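Local coordinates for argonaute (Methanocaldococcus jannaschii, PDB 5G5S), which uses short single-stranded DNA guides to find complementary DNA strands and cuts them, and may thereby defend its host against invading genetic elements, at residues R467-D470 with M474-N477; K667-A672 with R678-P683. All coordinates share one frame; numbering follows the deposited sequence.

Interaction 1: residues R467-D470 with M474-N477; sequences RKDD and MTNN
Met474 N donates to Asp469 OD1 over 3.0 Å in a nearly straight bond (N-H...O angle 167°). The N-H does not come in within the plane of the carboxylate but from above it, 53° out of the plane. Asp469 CG is anti to its backbone N (chi1 -180°), which swings the acid off the loop toward the start of the next helix and sets it against the Met474 side chain, with Asp469 CG 3.6 Å from Met474 CB. Beyond CB the methionine turns away, and its side chain packs on Asn465 and Trp466 of helix 463-467. One residue on, Thr475 N makes a weak bond of 3.4 Å to Asp469 OD2. An acid gripping the first-turn amides of helix 473-485 is a classic arrangement at a helix N terminus, where its negative charge would suit the helix dipole. Here it spans the short turn from helix 463-467 to helix 473-485 of the Mid domain; just upstream, residues 459-462 bind the phosphorylated 5' end of the guide. Asp469 is itself the centre of an inverse gamma turn, with Asp470 N weakly bonded to Lys468 O. Thr475 OG1 also approaches Asp469 OD2, at 3.3 Å, its side chain crossing that of the aspartate at about a right angle. This buried hydroxyl has hydrogen-bond partners in Tyr337 OH and Trp466 NE1. Further along, Asn476 turns from the loop and bonds through its amide to the backbone of Phe333 and Thr329.

Interaction 2: residues K667-A672 with R678-P683; sequences KMNYSA and RYLRIP
The Tyr679 ring carries Lys667 on one face: Lys667 CG sits 4.0 Å from the ring centroid, 27° off the normal, in a CH-pi contact. The two side chains run alongside each other in the same direction, and a bend at the end of the lysine (chi4 84°) leaves Lys667 NZ 3.2 Å from Tyr679 OH, while its amine is hydrogen-bonded to Asn311. Tyr663 and Thr666 of helix 656-666 also touch the tyrosine. The second flat group, the Asn669 amide, has Leu680 above its plane, with Asn669 CG 3.6 Å from Leu680 CG. Beside the same amide lies the Arg678 carbonyl, its O also 3.6 Å from Asn669 CG; the rotation of the amide is doubtful in the model. With its first torsion extended (chi1 -170°), Asn669 reaches across to the other segment. Ser671, in the same loop, interacts with the guide DNA. Backbone bonds join Leu680 to Thr666, tying residues 678-683 to the end of helix 656-666. Leu680 and Ser671 both rest on His687 of helix 684-697, whereas Ala672 and Arg678 face helix 473-485.

Along the chain the two contacts follow in series, neither enclosing nor crossing the other. Interaction 1 closes the short turn between helices 463-467 and 473-485 in the Mid domain. The chain then runs through the strands and helices of the RNase H-like PIWI fold before interaction 2 pinches the loop between helices 656-666 and 684-697. Though their centres are 19 Å apart, the two meet directly: Asn477 OD1 lies 2.9 Å from Arg678 NH1, a probable hydrogen bond, and Ala672 CB packs 3.5 Å from Asn477 O. Helix 473-485, which also bears the guide-contacting Gln481, is thereby tied to the PIWI loop holding Ser671.

Interaction 1: residues R467-D470 with M474-N477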
ATOM      1  N   ARG A 467      28.858  -3.518   7.309  1.00102.76           N
ATOM      2  CA  ARG A 467      30.231  -3.413   7.821  1.00106.50           C
ATOM      3  C   ARG A 467      30.254  -2.837   9.250  1.00112.64           C
ATOM      4  O   ARG A 467      31.041  -3.296  10.078  1.00114.10           O
ATOM      5  CB  ARG A 467      31.085  -2.561   6.867  1.00109.43           C
ATOM      6  CG  ARG A 467      32.593  -2.576   7.156  1.00122.95           C
ATOM      7  CD  ARG A 467      33.399  -1.687   6.216  1.00131.21           C
ATOM      8  NE  ARG A 467      33.067  -0.266   6.364  1.00138.64           N
ATOM      9  CZ  ARG A 467      32.308   0.423   5.516  1.00153.11           C
ATOM     10  NH1 ARG A 467      31.801  -0.165   4.440  1.00139.05           N
ATOM     11  NH2 ARG A 467      32.049   1.704   5.739  1.00143.05           N
ATOM     12  N   LYS A 468      29.371  -1.861   9.529  1.00109.52           N
ATOM     13  CA  LYS A 468      29.220  -1.191  10.825  1.00111.62           C
ATOM     14  C   LYS A 468      28.368  -1.981  11.840  1.00115.66           C
ATOM     15  O   LYS A 468      28.291  -1.577  13.002  1.00118.00           O
ATOM     16  CB  LYS A 468      28.638   0.222  10.626  1.00114.52           C
ATOM     17  N   ASP A 469      27.729  -3.091  11.408  1.00109.47           N
ATOM     18  CA  ASP A 469      26.874  -3.936  12.249  1.00107.39           C
ATOM     19  C   ASP A 469      27.702  -4.802  13.220  1.00114.63           C
ATOM     20  O   ASP A 469      27.967  -5.979  12.951  1.00113.89           O
ATOM     21  CB  ASP A 469      25.925  -4.780  11.371  1.00105.20           C
ATOM     22  CG  ASP A 469      24.984  -5.698  12.123  1.00110.62           C
ATOM     23  OD1 ASP A 469      24.221  -5.195  12.979  1.00111.28           O
ATOM     24  OD2 ASP A 469      24.979  -6.915  11.825  1.00111.92           O
ATOM     25  N   ASP A 470      28.115  -4.196  14.350  1.00114.43           N
ATOM     26  CA  ASP A 470      28.909  -4.850  15.398  1.00117.18           C
ATOM     27  C   ASP A 470      28.030  -5.607  16.414  1.00118.31           C
ATOM     28  O   ASP A 470      28.553  -6.421  17.182  1.00120.07           O
ATOM     29  CB  ASP A 470      29.786  -3.820  16.139  1.00123.90           C
ATOM     30  CG  ASP A 470      30.738  -3.036  15.260  1.00140.72           C
ATOM     31  OD1 ASP A 470      31.792  -3.598  14.873  1.00143.82           O
ATOM     32  OD2 ASP A 470      30.465  -1.842  15.009  1.00147.88           O
ATOM     33  N   MET A 474      21.654  -6.181  11.832  1.00 83.30           N
ATOM     34  CA  MET A 474      21.403  -6.317  10.399  1.00 82.06           C
ATOM     35  C   MET A 474      21.462  -7.767   9.945  1.00 82.95           C
ATOM     36  O   MET A 474      20.709  -8.144   9.046  1.00 80.92           O
ATOM     37  CB  MET A 474      22.390  -5.480   9.600  1.00 87.28           C
ATOM     38  CG  MET A 474      21.927  -5.186   8.195  1.00 91.55           C
ATOM     39  SD  MET A 474      22.760  -3.742   7.517  1.00100.79           S
ATOM     40  CE  MET A 474      22.211  -2.457   8.719  1.00 99.02           C
ATOM     41  N   THR A 475      22.359  -8.579  10.551  1.00 79.46           N
ATOM     42  CA  THR A 475      22.495 -10.002  10.240  1.00 77.87           C
ATOM     43  C   THR A 475      21.186 -10.719  10.578  1.00 76.99           C
ATOM     44  O   THR A 475      20.685 -11.491   9.758  1.00 75.65           O
ATOM     45  CB  THR A 475      23.721 -10.593  10.936  1.00 82.71           C
ATOM     46  OG1 THR A 475      24.878  -9.885  10.499  1.00 83.31           O
ATOM     47  CG2 THR A 475      23.896 -12.071  10.640  1.00 79.34           C
ATOM     48  N   ASN A 476      20.630 -10.423  11.771  1.00 71.85           N
ATOM     49  CA  ASN A 476      19.360 -10.939  12.271  1.00 70.67           C
ATOM     50  C   ASN A 476      18.223 -10.552  11.289  1.00 72.13           C
ATOM     51  O   ASN A 476      17.464 -11.428  10.875  1.00 70.78           O
ATOM     52  CB  ASN A 476      19.095 -10.398  13.688  1.00 70.68           C
ATOM     53  CG  ASN A 476      17.773 -10.813  14.290  1.00 83.94           C
ATOM     54  OD1 ASN A 476      17.605 -11.940  14.764  1.00 79.28           O
ATOM     55  ND2 ASN A 476      16.818  -9.895  14.320  1.00 71.25           N
ATOM     56  N   ASN A 477      18.172  -9.268  10.857  1.00 67.08           N
ATOM     57  CA  ASN A 477      17.168  -8.774   9.913  1.00 64.42           C
ATOM     58  C   ASN A 477      17.308  -9.368   8.521  1.00 67.02           C
ATOM     59  O   ASN A 477      16.305  -9.575   7.843  1.00 66.11           O
ATOM     60  CB  ASN A 477      17.161  -7.251   9.851  1.00 64.57           C
ATOM     61  CG  ASN A 477      16.606  -6.590  11.083  1.00 77.72           C
ATOM     62  OD1 ASN A 477      15.905  -7.201  11.893  1.00 74.81           O
ATOM     63  ND2 ASN A 477      16.894  -5.312  11.238  1.00 68.20           N
TER

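Interaction 2: residues K667-A672 with R678-P683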
ATOM      1  N   LYS A 667       2.800  -7.121  12.846  1.00 58.26           N
ATOM      2  CA  LYS A 667       3.928  -7.788  13.480  1.00 60.54           C
ATOM      3  C   LYS A 667       4.331  -9.080  12.733  1.00 65.13           C
ATOM      4  O   LYS A 667       5.410  -9.592  12.971  1.00 65.56           O
ATOM      5  CB  LYS A 667       3.569  -8.084  14.944  1.00 64.70           C
ATOM      6  CG  LYS A 667       4.716  -8.001  15.915  1.00 80.07           C
ATOM      7  CD  LYS A 667       4.254  -8.429  17.303  1.00 92.12           C
ATOM      8  CE  LYS A 667       5.294  -8.188  18.374  1.00 97.13           C
ATOM      9  NZ  LYS A 667       5.248  -6.787  18.865  1.00106.63           N
ATOM     10  N   MET A 668       3.469  -9.615  11.851  1.00 63.53           N
ATOM     11  CA  MET A 668       3.774 -10.822  11.059  1.00 64.90           C
ATOM     12  C   MET A 668       4.576 -10.442   9.802  1.00 71.65           C
ATOM     13  O   MET A 668       4.231 -10.771   8.677  1.00 71.74           O
ATOM     14  CB  MET A 668       2.496 -11.635  10.754  1.00 65.63           C
ATOM     15  CG  MET A 668       1.828 -12.226  12.003  1.00 68.86           C
ATOM     16  SD  MET A 668       2.931 -13.132  13.154  1.00 74.46           S
ATOM     17  CE  MET A 668       3.414 -14.513  12.142  1.00 71.03           C
ATOM     18  N   ASN A 669       5.686  -9.767  10.046  1.00 71.81           N
ATOM     19  CA  ASN A 669       6.603  -9.182   9.088  1.00 71.71           C
ATOM     20  C   ASN A 669       7.905  -9.987   8.887  1.00 76.96           C
ATOM     21  O   ASN A 669       8.563 -10.367   9.855  1.00 77.46           O
ATOM     22  CB  ASN A 669       6.950  -7.748   9.575  1.00 67.17           C
ATOM     23  CG  ASN A 669       7.698  -6.917   8.574  1.00 82.88           C
ATOM     24  OD1 ASN A 669       8.434  -5.994   8.907  1.00 81.45           O
ATOM     25  ND2 ASN A 669       7.474  -7.183   7.318  1.00 74.19           N
ATOM     26  N   TYR A 670       8.281 -10.191   7.612  1.00 57.80           N
ATOM     27  CA  TYR A 670       9.536 -10.788   7.187  1.00 57.10           C
ATOM     28  C   TYR A 670      10.323  -9.754   6.381  1.00 61.24           C
ATOM     29  O   TYR A 670      11.411 -10.052   5.946  1.00 62.54           O
ATOM     30  CB  TYR A 670       9.316 -12.080   6.397  1.00 58.16           C
ATOM     31  CG  TYR A 670       8.909 -13.253   7.264  1.00 59.51           C
ATOM     32  CD1 TYR A 670       9.867 -14.072   7.861  1.00 60.87           C
ATOM     33  CD2 TYR A 670       7.568 -13.571   7.458  1.00 59.15           C
ATOM     34  CE1 TYR A 670       9.499 -15.164   8.644  1.00 60.19           C
ATOM     35  CE2 TYR A 670       7.189 -14.651   8.251  1.00 59.42           C
ATOM     36  CZ  TYR A 670       8.157 -15.442   8.846  1.00 65.92           C
ATOM     37  OH  TYR A 670       7.784 -16.510   9.624  1.00 68.03           O
ATOM     38  N   SER A 671       9.782  -8.532   6.207  1.00 59.46           N
ATOM     39  CA  SER A 671      10.415  -7.391   5.519  1.00 60.52           C
ATOM     40  C   SER A 671      11.210  -6.576   6.562  1.00 67.19           C
ATOM     41  O   SER A 671      11.048  -5.359   6.680  1.00 68.07           O
ATOM     42  CB  SER A 671       9.368  -6.507   4.839  1.00 62.01           C
ATOM     43  OG  SER A 671       8.419  -7.260   4.104  1.00 67.21           O
ATOM     44  N   ALA A 672      12.051  -7.276   7.328  1.00 64.68           N
ATOM     45  CA  ALA A 672      12.868  -6.734   8.403  1.00 66.74           C
ATOM     46  C   ALA A 672      13.919  -5.713   7.943  1.00 74.47           C
ATOM     47  O   ALA A 672      14.299  -4.841   8.726  1.00 75.42           O
ATOM     48  CB  ALA A 672      13.522  -7.869   9.163  1.00 67.32           C
ATOM     49  N   ARG A 678      10.768  -2.419  12.760  1.00 95.34           N
ATOM     50  CA  ARG A 678      10.464  -3.851  12.777  1.00 92.15           C
ATOM     51  C   ARG A 678       9.073  -4.232  12.246  1.00 92.57           C
ATOM     52  O   ARG A 678       8.952  -5.239  11.544  1.00 90.36           O
ATOM     53  CB  ARG A 678      10.647  -4.392  14.207  1.00 89.93           C
ATOM     54  CG  ARG A 678      10.898  -5.888  14.283  1.00 90.16           C
ATOM     55  CD  ARG A 678      11.787  -6.249  15.456  1.00 87.25           C
ATOM     56  NE  ARG A 678      13.130  -5.685  15.309  1.00 88.12           N
ATOM     57  CZ  ARG A 678      14.121  -6.260  14.632  1.00 90.34           C
ATOM     58  NH1 ARG A 678      13.939  -7.438  14.039  1.00 66.08           N
ATOM     59  NH2 ARG A 678      15.300  -5.660  14.539  1.00 71.15           N
ATOM     60  N   TYR A 679       8.024  -3.482  12.649  1.00 87.81           N
ATOM     61  CA  TYR A 679       6.632  -3.780  12.295  1.00 85.11           C
ATOM     62  C   TYR A 679       6.120  -2.953  11.117  1.00 79.08           C
ATOM     63  O   TYR A 679       6.675  -1.890  10.826  1.00 80.51           O
ATOM     64  CB  TYR A 679       5.701  -3.727  13.536  1.00 89.37           C
ATOM     65  CG  TYR A 679       6.341  -4.234  14.819  1.00 96.09           C
ATOM     66  CD1 TYR A 679       7.072  -5.421  14.840  1.00 98.71           C
ATOM     67  CD2 TYR A 679       6.204  -3.534  16.014  1.00 99.72           C
ATOM     68  CE1 TYR A 679       7.708  -5.862  16.003  1.00102.45           C
ATOM     69  CE2 TYR A 679       6.820  -3.976  17.188  1.00102.71           C
ATOM     70  CZ  TYR A 679       7.572  -5.142  17.178  1.00111.17           C
ATOM     71  OH  TYR A 679       8.177  -5.596  18.330  1.00115.53           O
ATOM     72  N   LEU A 680       5.104  -3.472  10.399  1.00 65.47           N
ATOM     73  CA  LEU A 680       4.552  -2.804   9.215  1.00 60.10           C
ATOM     74  C   LEU A 680       3.576  -1.696   9.568  1.00 61.46           C
ATOM     75  O   LEU A 680       3.052  -1.682  10.673  1.00 61.19           O
ATOM     76  CB  LEU A 680       3.886  -3.826   8.275  1.00 57.84           C
ATOM     77  CG  LEU A 680       4.773  -4.963   7.757  1.00 59.25           C
ATOM     78  CD1 LEU A 680       3.952  -6.159   7.361  1.00 57.76           C
ATOM     79  CD2 LEU A 680       5.685  -4.497   6.642  1.00 58.29           C
ATOM     80  N   ARG A 681       3.330  -0.769   8.635  1.00 56.97           N
ATOM     81  CA  ARG A 681       2.355   0.296   8.809  1.00 57.68           C
ATOM     82  C   ARG A 681       0.940  -0.317   8.645  1.00 60.61           C
ATOM     83  O   ARG A 681       0.001   0.025   9.381  1.00 59.42           O
ATOM     84  CB  ARG A 681       2.568   1.411   7.761  1.00 59.72           C
ATOM     85  CG  ARG A 681       1.634   2.607   7.992  1.00 63.54           C
ATOM     86  CD  ARG A 681       1.900   3.791   7.102  1.00 60.90           C
ATOM     87  NE  ARG A 681       0.795   4.744   7.223  1.00 66.23           N
ATOM     88  CZ  ARG A 681       0.082   5.217   6.205  1.00 76.02           C
ATOM     89  NH1 ARG A 681       0.379   4.870   4.957  1.00 66.24           N
ATOM     90  NH2 ARG A 681      -0.905   6.075   6.422  1.00 55.92           N
ATOM     91  N   ILE A 682       0.802  -1.215   7.657  1.00 54.59           N
ATOM     92  CA  ILE A 682      -0.470  -1.860   7.371  1.00 54.06           C
ATOM     93  C   ILE A 682      -0.392  -3.371   7.593  1.00 56.42           C
ATOM     94  O   ILE A 682       0.681  -3.926   7.388  1.00 55.93           O
ATOM     95  CB  ILE A 682      -1.108  -1.422   6.010  1.00 57.60           C
ATOM     96  CG1 ILE A 682      -0.331  -1.931   4.798  1.00 57.78           C
ATOM     97  CG2 ILE A 682      -1.411   0.101   5.941  1.00 57.92           C
ATOM     98  CD1 ILE A 682      -1.227  -2.143   3.619  1.00 65.22           C
ATOM     99  N   PRO A 683      -1.485  -4.053   8.050  1.00 53.07           N
ATOM    100  CA  PRO A 683      -1.414  -5.513   8.286  1.00 52.90           C
ATOM    101  C   PRO A 683      -0.763  -6.326   7.163  1.00 57.22           C
ATOM    102  O   PRO A 683      -1.027  -6.065   6.007  1.00 58.29           O
ATOM    103  CB  PRO A 683      -2.884  -5.898   8.486  1.00 54.53           C
ATOM    104  CG  PRO A 683      -3.516  -4.684   9.024  1.00 58.10           C
ATOM    105  CD  PRO A 683      -2.834  -3.529   8.369  1.00 53.62           C
TER